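Fimbrial structural subunit (Actinomyces naeslundii, PDB 3QDH) probably builds the shaft of type 2 fimbriae and helps mediate adhesion to streptococci and host cells, this chain holding the C-terminal domains of the protein. Local coordinates at residues 4-9 / 123-128. Residues are numbered along the deposited sequence; the frame is centred on the assembly and turned at random. Where two conformers were deposited one is given.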
ATOM      1  N   ILE A   4       8.514  -2.978  25.234  1.00 29.98           N
ATOM      2  CA  ILE A   4       7.489  -2.530  24.249  1.00 29.70           C
ATOM      3  C   ILE A   4       8.095  -2.407  22.853  1.00 29.17           C
ATOM      4  O   ILE A   4       9.130  -1.753  22.667  1.00 29.65           O
ATOM      5  CB  ILE A   4       6.859  -1.172  24.652  1.00 30.20           C
ATOM      6  CG1 ILE A   4       6.277  -1.234  26.072  1.00 31.03           C
ATOM      7  CG2 ILE A   4       5.794  -0.746  23.646  1.00 30.26           C
ATOM      8  CD1 ILE A   4       5.196  -2.272  26.251  1.00 32.51           C
ATOM      9  N   SER A   5       7.443  -3.033  21.877  1.00 27.97           N
ATOM     10  CA  SER A   5       7.916  -3.014  20.500  1.00 27.01           C
ATOM     11  C   SER A   5       6.746  -2.912  19.508  1.00 25.93           C
ATOM     12  O   SER A   5       5.597  -3.212  19.849  1.00 25.64           O
ATOM     13  CB  SER A   5       8.765  -4.251  20.209  1.00 27.24           C
ATOM     14  OG  SER A   5       7.963  -5.417  20.138  1.00 27.42           O
ATOM     15  N   VAL A   6       7.050  -2.449  18.299  1.00 24.61           N
ATOM     16  CA  VAL A   6       6.054  -2.294  17.236  1.00 23.44           C
ATOM     17  C   VAL A   6       6.542  -3.007  16.000  1.00 22.34           C
ATOM     18  O   VAL A   6       7.712  -2.882  15.629  1.00 22.14           O
ATOM     19  CB  VAL A   6       5.838  -0.819  16.808  1.00 23.62           C
ATOM     20  CG1 VAL A   6       4.418  -0.634  16.246  1.00 23.14           C
ATOM     21  CG2 VAL A   6       6.107   0.130  17.940  1.00 23.97           C
ATOM     22  N   GLU A   7       5.646  -3.742  15.355  1.00 20.97           N
ATOM     23  CA  GLU A   7       5.999  -4.462  14.144  1.00 20.23           C
ATOM     24  C   GLU A   7       5.160  -3.937  12.990  1.00 19.18           C
ATOM     25  O   GLU A   7       3.962  -3.679  13.151  1.00 18.57           O
ATOM     26  CB  GLU A   7       5.797  -5.976  14.320  1.00 20.67           C
ATOM     27  CG  GLU A   7       6.793  -6.649  15.292  1.00 23.18           C
ATOM     28  CD  GLU A   7       6.585  -6.235  16.739  1.00 26.07           C
ATOM     29  OE1 GLU A   7       5.478  -6.448  17.267  1.00 27.06           O
ATOM     30  OE2 GLU A   7       7.523  -5.695  17.377  1.00 26.82           O
ATOM     31  N   LYS A   8       5.781  -3.794  11.824  1.00 17.52           N
ATOM     32  CA  LYS A   8       5.059  -3.320  10.652  1.00 16.80           C
ATOM     33  C   LYS A   8       5.264  -4.266   9.474  1.00 16.95           C
ATOM     34  O   LYS A   8       6.366  -4.813   9.282  1.00 16.67           O
ATOM     35  CB  LYS A   8       5.486  -1.883  10.301  1.00 16.53           C
ATOM     36  CG  LYS A   8       4.715  -1.257   9.146  1.00 16.39           C
ATOM     37  CD  LYS A   8       4.930   0.256   9.055  1.00 15.94           C
ATOM     38  CE  LYS A   8       4.036   0.823   7.949  1.00 16.53           C
ATOM     39  NZ  LYS A   8       3.952   2.316   7.835  1.00 14.92           N
ATOM     40  N   SER A   9       4.194  -4.470   8.708  1.00 16.47           N
ATOM     41  CA  SER A   9       4.240  -5.269   7.489  1.00 17.27           C
ATOM     42  C   SER A   9       3.544  -4.529   6.349  1.00 17.14           C
ATOM     43  O   SER A   9       3.237  -3.331   6.462  1.00 16.48           O
ATOM     44  CB  SER A   9       3.578  -6.636   7.718  1.00 17.25           C
ATOM     45  OG  SER A   9       3.821  -7.505   6.619  1.00 18.66           O
ATOM     46  N   ALA A 123       5.919   2.908  11.877  1.00 15.97           N
ATOM     47  CA  ALA A 123       4.842   3.249  12.803  1.00 15.49           C
ATOM     48  C   ALA A 123       5.424   3.298  14.203  1.00 15.57           C
ATOM     49  O   ALA A 123       6.529   2.790  14.444  1.00 15.75           O
ATOM     50  CB  ALA A 123       3.706   2.219  12.713  1.00 15.36           C
ATOM     51  N   GLN A 124       4.691   3.918  15.123  1.00 14.68           N
ATOM     52  CA  GLN A 124       5.136   4.029  16.498  1.00 14.77           C
ATOM     53  C   GLN A 124       4.028   3.609  17.465  1.00 13.97           C
ATOM     54  O   GLN A 124       2.854   3.639  17.108  1.00 14.39           O
ATOM     55  CB  GLN A 124       5.540   5.472  16.783  1.00 14.49           C
ATOM     56  CG  GLN A 124       6.838   5.870  16.089  1.00 17.53           C
ATOM     57  CD  GLN A 124       7.194   7.312  16.290  1.00 21.04           C
ATOM     58  OE1 GLN A 124       6.323   8.186  16.341  1.00 24.53           O
ATOM     59  NE2 GLN A 124       8.494   7.585  16.390  1.00 23.01           N
ATOM     60  N   VAL A 125       4.410   3.207  18.670  1.00 13.90           N
ATOM     61  CA  VAL A 125       3.451   3.042  19.755  1.00 13.57           C
ATOM     62  C   VAL A 125       3.764   4.094  20.812  1.00 13.39           C
ATOM     63  O   VAL A 125       4.895   4.189  21.305  1.00 13.69           O
ATOM     64  CB  VAL A 125       3.369   1.582  20.304  1.00 14.02           C
ATOM     65  CG1 VAL A 125       4.735   1.054  20.728  1.00 15.16           C
ATOM     66  CG2 VAL A 125       2.373   1.488  21.467  1.00 13.51           C
ATOM     67  N   ILE A 126       2.767   4.918  21.103  1.00 12.98           N
ATOM     68  CA  ILE A 126       2.875   5.988  22.090  1.00 13.49           C
ATOM     69  C   ILE A 126       2.011   5.558  23.264  1.00 13.08           C
ATOM     70  O   ILE A 126       0.785   5.609  23.191  1.00 12.24           O
ATOM     71  CB  ILE A 126       2.364   7.358  21.517  1.00 13.59           C
ATOM     72  CG1 ILE A 126       2.951   7.659  20.117  1.00 14.93           C
ATOM     73  CG2 ILE A 126       2.578   8.512  22.513  1.00 14.96           C
ATOM     74  CD1 ILE A 126       4.418   7.460  19.977  1.00 15.38           C
ATOM     75  N   SER A 127       2.652   5.093  24.329  1.00 13.04           N
ATOM     76  CA  SER A 127       1.920   4.642  25.508  0.50 13.28           C
ATOM     77  C   SER A 127       2.705   4.911  26.786  1.00 13.60           C
ATOM     78  O   SER A 127       3.923   5.108  26.756  1.00 13.75           O
ATOM     79  CB  SER A 127       1.511   3.163  25.399  0.50 13.09           C
ATOM     80  OG  SER A 127       2.632   2.299  25.343  0.50 12.41           O
ATOM     81  N   ASP A 128       1.986   4.959  27.899  1.00 13.70           N
ATOM     82  CA  ASP A 128       2.611   5.155  29.197  1.00 14.43           C
ATOM     83  C   ASP A 128       1.710   4.562  30.265  1.00 13.87           C
ATOM     84  O   ASP A 128       0.495   4.450  30.074  1.00 13.54           O
ATOM     85  CB  ASP A 128       2.843   6.653  29.430  1.00 14.83           C
ATOM     86  CG  ASP A 128       3.910   6.935  30.479  1.00 16.07           C
ATOM     87  OD1 ASP A 128       4.706   6.030  30.850  1.00 17.44           O
ATOM     88  OD2 ASP A 128       3.949   8.096  30.921  1.00 19.92           O
TER
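V125 turns CG1 into the space flanked by its own N and C (chi1 54°), and this methyl points at both I4 and V6. K8 has CG anti to its own N (chi1 -176°) and an extended chain beyond, which carries it past A123. V6 CG2 presses on V125 CG1 at 3.2 Å, tighter than usual carbon contact. I4 CG2 meets the same methyl at 3.6 Å, the two side chains crossing at about a right angle. K8 CD passes 4.0 Å from A123 N. The contact is thus apolar packing between two antiparallel-running segments, with CA atoms of V6 and Q124 6.4 Å apart. On the far side of 4-9, S5 OG donates to the syn lone pair of E7 OE2 (2.8 Å). K8 NZ is joined to N121 CG by an intramolecular isopeptide bond, as in other Gram-positive pilins, and also hydrogen-bonds D48 OD2. This link ties the two sheets of the domain, probably the CnaA-type one, together across its core. Strand 7-8 pairs with strand 23-31, whose V28 touches V6, K8 and A123. Strand 118-131 pairs with strands 39-49 and 154-165, and F44 of strand 39-49 packs on V125.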